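PDB 2XHF: peroxiredoxin 5 from Alvinella pompejana, which probably reduces hydrogen peroxide and organic hydroperoxides, as the thiol-dependent antioxidant enzymes of the peroxiredoxin family do. Local coordinates for residues I46-V51 with P63-L68; S67-F72 with G76-A81; A137-I140 with R146-S149. All blocks are in the same frame, centred on the assembly; numbering follows the deposited sequence.

Interactions 1 and 2 follow one another along a beta-alpha-beta crossover of the thioredoxin fold, whereas interaction 3 joins the last two strands of the same mixed sheet. Interaction 1 is a wholly buried contact of strand on helix, made by aromatic stacking and apolar packing without a hydrogen bond. Interaction 2, which shares S67 and L68 with it, is partly buried and combines a helix-ending backbone bond with packing of aromatic and aliphatic side chains. Interaction 3 rests mainly on backbone hydrogen bonding, with buried residues on strand 136-141 and more open ones on strand 144-150, outermost within the chain. Strand 44-49 connects them, lying between strands 79-84 and 136-141.

Interaction 1 of 3, residues I46-V51 with P63-L68; sequences ILFSVV and PEYLSL
I46 and Y65 mark the closest approach of the two backbones, yet their CA atoms stand 9.8 Å apart, so strand 46-49 and helix 63-67 meet through side chains alone. This is helix-on-sheet packing of the thioredoxin fold: the chain leaves the middle strand 44-49, passes through helices 62-67 and 69-74, and returns as the parallel neighbour 79-84 in a beta-alpha-beta crossover. I46 and F48 turn toward the helix, where Y65 receives both: I46 CG2 packs obliquely against Y65 CE1 at 4.1 Å. The rings of F48 and Y65 form a face-to-face stack, with centroids 4.2 Å apart and planes inclined by 15°. The side chains run in opposite senses, and Y65 CE2 lies over the centre of the F48 ring, whereas F48 CE1 falls toward the rim of the tyrosine. F48 reaches this place with CG between its backbone N and carbonyl carbon (chi1 72°). Flat aromatic residues suit this interface because they span the gap between strand and helix while meeting over a broad face. With an alanine here, the stacking partner would be lost, and the Y65 ring would probably have a gap beneath one face and more freedom to tilt. C159 of helix 156-165 packs against both I46 and Y65. The Y65 hydroxyl ends beside the root of the F48 side chain, its OH 3.6 Å from F48 CB.

Interaction 2 of 3, residues S67-F72 with G76-A81; sequences SLYDKF and GYHTIA
F72 O accepts a hydrogen bond from Y77 N at 2.9 Å, the one bond that crosses between helix 69-72 and segment 76-81. The donor nitrogen stands 45° out of the F72 carbonyl plane, not on a lone pair. Here the chain folds back closely enough for F72 CB to approach Y77 CB to 4.1 Å. I80 points toward the helix and its CD1 touches two aromatic residues: F72 CD2 at 3.7 Å, the side chains crossing at about a right angle, and Y69 CD1 at the edge of the tyrosine ring. A long branched aliphatic suits this corner, its terminal methyl fitting between rings. Y69 has CG anti to the backbone N (chi1 178°), which carries its ring alongside H78, with Y69 CE1 3.5 Å from H78 O, met obliquely, and Y69 OH 3.6 Å from H78 CD2. In the next shell, L68 CB covers one face of the F72 ring, and C159, L160 and I163 of helix 156-165 also pack on it. K103 makes a cation-pi contact with Y69, and Y77 OH is hydrogen-bonded to Q166. The turn depends on G76: at its positive phi of 85° a side chain would collide with the carbonyl oxygen of the residue before it. The arrangement, with G76 N also paired to K73 O, is a Schellman motif that leads the helix of a beta-alpha-beta crossover into strand 79-84.

Interaction 3 of 3, residues A137-I140 with R146-S149; sequences AMLI and RSVS
L139 O receives R146 N in a short hydrogen bond of 2.8 Å, nearly straight at 165°, while L139 N gives its hydrogen to S147 O. Two residues, R146 and S147, are thus set against the single L139, a classic beta bulge in the hairpin of strands 136-141 and 144-150 of the thioredoxin-fold sheet. Beyond the bulge the pairing is regular, segments 137-140 and 147-149 running antiparallel at 173°. A137 and S149 are a hydrogen-bonded pair joined by two backbone bonds, A137 N to S149 O at 3.0 Å and S149 N to A137 O at 2.9 Å. Between these sites M138 and V148 form a non-hydrogen-bonded pair, and M138 CA makes a CA-H...O contact of 3.2 Å with S147 O. The M138 and V148 side chains lie next to each other, M138 CG meeting V148 CG1 at 3.8 Å, on the face opposite L139 and S147. M138 and L139 suit their buried places: the methionine also packs on L47, and the leucine on C159, S162 and I163 of helix 156-165. S147 is small enough to fit beside the leucine and touch S162. The arginine belongs at the exposed end, where its NE forms a salt bridge with D141. On the helix-covered face, L139 has CG anti to its carbonyl carbon (chi1 -61°), which sets CD1 alongside S147 CB at 3.8 Å.

Interaction 1 of 3, residues I46-V51 with P63-L68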
loop_
_atom_site.group_PDB
_atom_site.type_symbol
_atom_site.label_atom_id
_atom_site.label_comp_id
_atom_site.label_asym_id
_atom_site.label_seq_id
_atom_site.Cartn_x
_atom_site.Cartn_y
_atom_site.Cartn_z
ATOM N N ILE A 46 9.439 3.345 -21.706
ATOM C CA ILE A 46 9.860 4.162 -20.586
ATOM C C ILE A 46 9.561 3.405 -19.305
ATOM O O ILE A 46 8.492 2.817 -19.161
ATOM C CB ILE A 46 9.088 5.492 -20.557
ATOM C CG1 ILE A 46 9.408 6.330 -21.787
ATOM C CG2 ILE A 46 9.440 6.271 -19.282
ATOM C CD1 ILE A 46 8.321 7.343 -22.133
ATOM N N LEU A 47 10.523 3.390 -18.393
ATOM C CA LEU A 47 10.341 2.850 -17.053
ATOM C C LEU A 47 10.712 3.917 -16.041
ATOM O O LEU A 47 11.841 4.424 -16.054
ATOM C CB LEU A 47 11.233 1.620 -16.832
ATOM C CG LEU A 47 11.128 0.974 -15.435
ATOM C CD1 LEU A 47 9.725 0.386 -15.181
ATOM C CD2 LEU A 47 12.192 -0.112 -15.257
ATOM N N PHE A 48 9.770 4.280 -15.176
ATOM C CA PHE A 48 10.070 5.246 -14.132
ATOM C C PHE A 48 9.517 4.758 -12.810
ATOM O O PHE A 48 8.576 3.947 -12.765
ATOM C CB PHE A 48 9.545 6.663 -14.463
ATOM C CG PHE A 48 8.042 6.805 -14.388
ATOM C CD1 PHE A 48 7.245 6.452 -15.460
ATOM C CD2 PHE A 48 7.434 7.305 -13.248
ATOM C CE1 PHE A 48 5.877 6.577 -15.397
ATOM C CE2 PHE A 48 6.071 7.444 -13.194
ATOM C CZ PHE A 48 5.294 7.076 -14.260
ATOM N N SER A 49 10.137 5.216 -11.728
ATOM C CA SER A 49 9.742 4.792 -10.392
ATOM C C SER A 49 9.061 5.882 -9.572
ATOM O O SER A 49 9.267 7.077 -9.797
ATOM C CB SER A 49 10.963 4.288 -9.646
ATOM O OG SER A 49 11.895 5.353 -9.498
ATOM N N VAL A 50 8.283 5.439 -8.592
ATOM C CA VAL A 50 7.829 6.303 -7.516
ATOM C C VAL A 50 8.171 5.642 -6.189
ATOM O O VAL A 50 8.366 4.438 -6.129
ATOM C CB VAL A 50 6.318 6.602 -7.596
ATOM C CG1 VAL A 50 5.999 7.386 -8.851
ATOM C CG2 VAL A 50 5.476 5.317 -7.467
ATOM N N VAL A 51 8.227 6.447 -5.126
ATOM C CA VAL A 51 8.539 5.943 -3.801
ATOM C C VAL A 51 7.419 5.032 -3.300
ATOM O O VAL A 51 7.653 4.036 -2.624
ATOM C CB VAL A 51 8.820 7.118 -2.834
ATOM C CG1 VAL A 51 9.025 6.628 -1.391
ATOM C CG2 VAL A 51 10.043 7.886 -3.341
ATOM N N PRO A 63 1.093 13.288 -14.453
ATOM C CA PRO A 63 0.288 14.121 -15.353
ATOM C C PRO A 63 1.039 14.539 -16.622
ATOM O O PRO A 63 0.432 14.546 -17.700
ATOM C CB PRO A 63 -0.056 15.341 -14.485
ATOM C CG PRO A 63 -0.023 14.822 -13.121
ATOM C CD PRO A 63 1.082 13.818 -13.079
ATOM N N GLU A 64 2.329 14.845 -16.524
ATOM C CA GLU A 64 3.083 15.237 -17.714
ATOM C C GLU A 64 3.364 14.056 -18.631
ATOM O O GLU A 64 3.302 14.219 -19.842
ATOM C CB GLU A 64 4.388 15.941 -17.372
ATOM C CG GLU A 64 5.021 16.628 -18.582
ATOM C CD GLU A 64 5.848 17.842 -18.199
ATOM O OE1 GLU A 64 7.030 17.651 -17.859
ATOM O OE2 GLU A 64 5.301 18.966 -18.248
ATOM N N TYR A 65 3.663 12.882 -18.065
ATOM C CA TYR A 65 3.779 11.674 -18.883
ATOM C C TYR A 65 2.483 11.454 -19.657
ATOM O O TYR A 65 2.505 11.161 -20.847
ATOM C CB TYR A 65 4.078 10.412 -18.050
ATOM C CG TYR A 65 5.496 10.282 -17.540
ATOM C CD1 TYR A 65 6.550 9.978 -18.395
ATOM C CD2 TYR A 65 5.767 10.398 -16.192
ATOM C CE1 TYR A 65 7.851 9.833 -17.911
ATOM C CE2 TYR A 65 7.054 10.278 -15.700
ATOM C CZ TYR A 65 8.087 9.978 -16.561
ATOM O OH TYR A 65 9.355 9.841 -16.054
ATOM N N LEU A 66 1.345 11.571 -18.985
ATOM C CA LEU A 66 0.081 11.314 -19.649
ATOM C C LEU A 66 -0.157 12.317 -20.768
ATOM O O LEU A 66 -0.623 11.961 -21.871
ATOM C CB LEU A 66 -1.066 11.350 -18.642
ATOM C CG LEU A 66 -1.054 10.192 -17.639
ATOM C CD1 LEU A 66 -2.138 10.382 -16.599
ATOM C CD2 LEU A 66 -1.233 8.835 -18.339
ATOM N N SER A 67 0.194 13.567 -20.507
ATOM C CA SER A 67 -0.035 14.624 -21.498
ATOM C C SER A 67 0.827 14.401 -22.748
ATOM O O SER A 67 0.432 14.784 -23.849
ATOM C CB SER A 67 0.222 16.006 -20.898
ATOM O OG SER A 67 1.609 16.271 -20.774
ATOM N N LEU A 68 1.983 13.761 -22.566
ATOM C CA LEU A 68 2.918 13.518 -23.658
ATOM C C LEU A 68 2.775 12.152 -24.310
ATOM O O LEU A 68 3.588 11.785 -25.148
ATOM C CB LEU A 68 4.351 13.716 -23.158
ATOM C CG LEU A 68 4.682 15.161 -22.802
ATOM C CD1 LEU A 68 6.038 15.229 -22.135
ATOM C CD2 LEU A 68 4.644 16.032 -24.052
#

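Interaction 2 of 3, residues S67-F72 with G76-A81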
loop_
_atom_site.group_PDB
_atom_site.type_symbol
_atom_site.label_atom_id
_atom_site.label_comp_id
_atom_site.label_asym_id
_atom_site.label_seq_id
_atom_site.Cartn_x
_atom_site.Cartn_y
_atom_site.Cartn_z
ATOM N N SER A 67 0.194 13.567 -20.507
ATOM C CA SER A 67 -0.035 14.624 -21.498
ATOM C C SER A 67 0.827 14.401 -22.748
ATOM O O SER A 67 0.432 14.784 -23.849
ATOM C CB SER A 67 0.222 16.006 -20.898
ATOM O OG SER A 67 1.609 16.271 -20.774
ATOM N N LEU A 68 1.983 13.761 -22.566
ATOM C CA LEU A 68 2.918 13.518 -23.658
ATOM C C LEU A 68 2.775 12.152 -24.310
ATOM O O LEU A 68 3.588 11.785 -25.148
ATOM C CB LEU A 68 4.351 13.716 -23.158
ATOM C CG LEU A 68 4.682 15.161 -22.802
ATOM C CD1 LEU A 68 6.038 15.229 -22.135
ATOM C CD2 LEU A 68 4.644 16.032 -24.052
ATOM N N TYR A 69 1.746 11.405 -23.932
ATOM C CA TYR A 69 1.584 10.046 -24.435
ATOM C C TYR A 69 1.685 9.930 -25.962
ATOM O O TYR A 69 2.412 9.092 -26.469
ATOM C CB TYR A 69 0.258 9.468 -23.961
ATOM C CG TYR A 69 -0.009 8.074 -24.481
ATOM C CD1 TYR A 69 0.590 6.968 -23.903
ATOM C CD2 TYR A 69 -0.835 7.875 -25.564
ATOM C CE1 TYR A 69 0.368 5.698 -24.401
ATOM C CE2 TYR A 69 -1.073 6.610 -26.069
ATOM C CZ TYR A 69 -0.485 5.531 -25.483
ATOM O OH TYR A 69 -0.744 4.291 -26.000
ATOM N N ASP A 70 0.976 10.769 -26.697
ATOM C CA ASP A 70 1.021 10.665 -28.159
ATOM C C ASP A 70 2.399 11.059 -28.731
ATOM O O ASP A 70 2.832 10.513 -29.738
ATOM C CB ASP A 70 -0.111 11.469 -28.801
ATOM C CG ASP A 70 -1.485 10.808 -28.621
ATOM O OD1 ASP A 70 -1.609 9.567 -28.797
ATOM O OD2 ASP A 70 -2.440 11.549 -28.291
ATOM N N LYS A 71 3.119 11.951 -28.062
ATOM C CA LYS A 71 4.489 12.266 -28.461
ATOM C C LYS A 71 5.430 11.082 -28.262
ATOM O O LYS A 71 6.268 10.789 -29.113
ATOM C CB LYS A 71 5.019 13.462 -27.671
ATOM C CG LYS A 71 4.272 14.730 -27.907
ATOM C CD LYS A 71 4.359 15.183 -29.358
ATOM C CE LYS A 71 5.767 15.637 -29.743
ATOM N NZ LYS A 71 5.866 16.174 -31.146
ATOM N N PHE A 72 5.294 10.393 -27.135
ATOM C CA PHE A 72 6.083 9.201 -26.879
ATOM C C PHE A 72 5.732 8.150 -27.936
ATOM O O PHE A 72 6.609 7.520 -28.536
ATOM C CB PHE A 72 5.769 8.662 -25.490
ATOM C CG PHE A 72 6.190 9.563 -24.346
ATOM C CD1 PHE A 72 7.365 10.294 -24.379
ATOM C CD2 PHE A 72 5.419 9.631 -23.202
ATOM C CE1 PHE A 72 7.737 11.092 -23.303
ATOM C CE2 PHE A 72 5.791 10.424 -22.137
ATOM C CZ PHE A 72 6.953 11.151 -22.191
ATOM N N GLY A 76 7.712 5.506 -30.995
ATOM C CA GLY A 76 7.748 4.094 -30.660
ATOM C C GLY A 76 7.892 3.811 -29.167
ATOM O O GLY A 76 8.239 2.691 -28.783
ATOM N N TYR A 77 7.612 4.806 -28.324
ATOM C CA TYR A 77 7.708 4.671 -26.873
ATOM C C TYR A 77 6.350 4.734 -26.198
ATOM O O TYR A 77 6.234 5.300 -25.120
ATOM C CB TYR A 77 8.601 5.775 -26.298
ATOM C CG TYR A 77 10.068 5.584 -26.542
ATOM C CD1 TYR A 77 10.656 6.012 -27.734
ATOM C CD2 TYR A 77 10.874 5.008 -25.579
ATOM C CE1 TYR A 77 12.010 5.851 -27.943
ATOM C CE2 TYR A 77 12.230 4.842 -25.780
ATOM C CZ TYR A 77 12.793 5.269 -26.959
ATOM O OH TYR A 77 14.147 5.112 -27.168
ATOM N N HIS A 78 5.337 4.080 -26.763
ATOM C CA HIS A 78 4.023 4.129 -26.129
ATOM C C HIS A 78 3.955 3.246 -24.888
ATOM O O HIS A 78 3.026 3.396 -24.073
ATOM C CB HIS A 78 2.908 3.728 -27.084
ATOM C CG HIS A 78 2.566 2.273 -27.040
ATOM N ND1 HIS A 78 3.234 1.332 -27.783
ATOM C CD2 HIS A 78 1.620 1.600 -26.345
ATOM C CE1 HIS A 78 2.721 0.138 -27.552
ATOM N NE2 HIS A 78 1.740 0.272 -26.677
ATOM N N THR A 79 4.911 2.327 -24.750
ATOM C CA THR A 79 4.970 1.450 -23.591
ATOM C C THR A 79 5.652 2.175 -22.446
ATOM O O THR A 79 6.855 2.405 -22.479
ATOM C CB THR A 79 5.726 0.157 -23.915
ATOM O OG1 THR A 79 5.096 -0.491 -25.026
ATOM C CG2 THR A 79 5.714 -0.776 -22.709
ATOM N N ILE A 80 4.864 2.546 -21.442
ATOM C CA ILE A 80 5.311 3.315 -20.294
ATOM C C ILE A 80 4.913 2.546 -19.057
ATOM O O ILE A 80 3.753 2.140 -18.911
ATOM C CB ILE A 80 4.659 4.718 -20.253
ATOM C CG1 ILE A 80 4.820 5.425 -21.582
ATOM C CG2 ILE A 80 5.216 5.564 -19.091
ATOM C CD1 ILE A 80 3.916 6.627 -21.745
ATOM N N ALA A 81 5.872 2.342 -18.168
ATOM C CA ALA A 81 5.627 1.623 -16.935
ATOM C C ALA A 81 6.115 2.416 -15.743
ATOM O O ALA A 81 7.204 2.996 -15.773
ATOM C CB ALA A 81 6.329 0.275 -16.968
#

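Interaction 3 of 3, residues A137-I140 with R146-S149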
loop_
_atom_site.group_PDB
_atom_site.type_symbol
_atom_site.label_atom_id
_atom_site.label_comp_id
_atom_site.label_asym_id
_atom_site.label_seq_id
_atom_site.Cartn_x
_atom_site.Cartn_y
_atom_site.Cartn_z
ATOM N N ALA A 137 14.090 7.621 -14.075
ATOM C CA ALA A 137 13.350 7.417 -15.320
ATOM C C ALA A 137 14.354 6.941 -16.363
ATOM O O ALA A 137 15.414 7.543 -16.525
ATOM C CB ALA A 137 12.664 8.688 -15.771
ATOM N N MET A 138 14.017 5.864 -17.066
ATOM C CA MET A 138 14.911 5.287 -18.043
ATOM C C MET A 138 14.196 5.038 -19.336
ATOM O O MET A 138 13.008 4.701 -19.352
ATOM C CB MET A 138 15.453 3.958 -17.518
ATOM C CG MET A 138 16.338 4.135 -16.280
ATOM S SD MET A 138 17.031 2.593 -15.665
ATOM C CE MET A 138 15.719 1.519 -16.167
ATOM N N LEU A 139 14.943 5.186 -20.421
ATOM C CA LEU A 139 14.496 4.741 -21.722
ATOM C C LEU A 139 15.033 3.330 -21.931
ATOM O O LEU A 139 16.214 3.060 -21.693
ATOM C CB LEU A 139 15.033 5.660 -22.805
ATOM C CG LEU A 139 14.614 7.115 -22.730
ATOM C CD1 LEU A 139 15.128 7.844 -23.986
ATOM C CD2 LEU A 139 13.126 7.259 -22.602
ATOM N N ILE A 140 14.161 2.440 -22.388
ATOM C CA ILE A 140 14.496 1.052 -22.568
ATOM C C ILE A 140 14.276 0.686 -24.040
ATOM O O ILE A 140 13.377 1.179 -24.691
ATOM C CB ILE A 140 13.576 0.170 -21.717
ATOM C CG1 ILE A 140 13.500 0.635 -20.250
ATOM C CG2 ILE A 140 13.983 -1.300 -21.822
ATOM C CD1 ILE A 140 14.768 0.561 -19.514
ATOM N N ARG A 146 18.778 2.616 -22.657
ATOM C CA ARG A 146 19.260 3.592 -23.644
ATOM C C ARG A 146 19.591 4.940 -23.017
ATOM O O ARG A 146 20.424 5.673 -23.536
ATOM C CB ARG A 146 18.232 3.809 -24.756
ATOM C CG ARG A 146 18.071 2.694 -25.751
ATOM C CD ARG A 146 17.099 3.155 -26.831
ATOM N NE ARG A 146 17.587 2.935 -28.190
ATOM C CZ ARG A 146 18.490 3.701 -28.799
ATOM N NH1 ARG A 146 19.028 4.736 -28.168
ATOM N NH2 ARG A 146 18.865 3.423 -30.039
ATOM N N SER A 147 18.939 5.253 -21.906
ATOM C CA SER A 147 19.128 6.521 -21.199
ATOM C C SER A 147 18.710 6.391 -19.741
ATOM O O SER A 147 17.748 5.690 -19.445
ATOM C CB SER A 147 18.308 7.631 -21.870
ATOM O OG SER A 147 18.489 8.864 -21.212
ATOM N N VAL A 148 19.415 7.074 -18.835
ATOM C CA VAL A 148 19.059 7.077 -17.418
ATOM C C VAL A 148 19.073 8.474 -16.818
ATOM O O VAL A 148 20.037 9.224 -16.977
ATOM C CB VAL A 148 20.031 6.251 -16.572
ATOM C CG1 VAL A 148 19.451 6.043 -15.175
ATOM C CG2 VAL A 148 20.313 4.933 -17.227
ATOM N N SER A 149 18.014 8.783 -16.078
ATOM C CA SER A 149 17.863 10.055 -15.388
ATOM C C SER A 149 17.434 9.859 -13.936
ATOM O O SER A 149 16.738 8.884 -13.598
ATOM C CB SER A 149 16.810 10.893 -16.103
ATOM O OG SER A 149 17.101 10.959 -17.482
#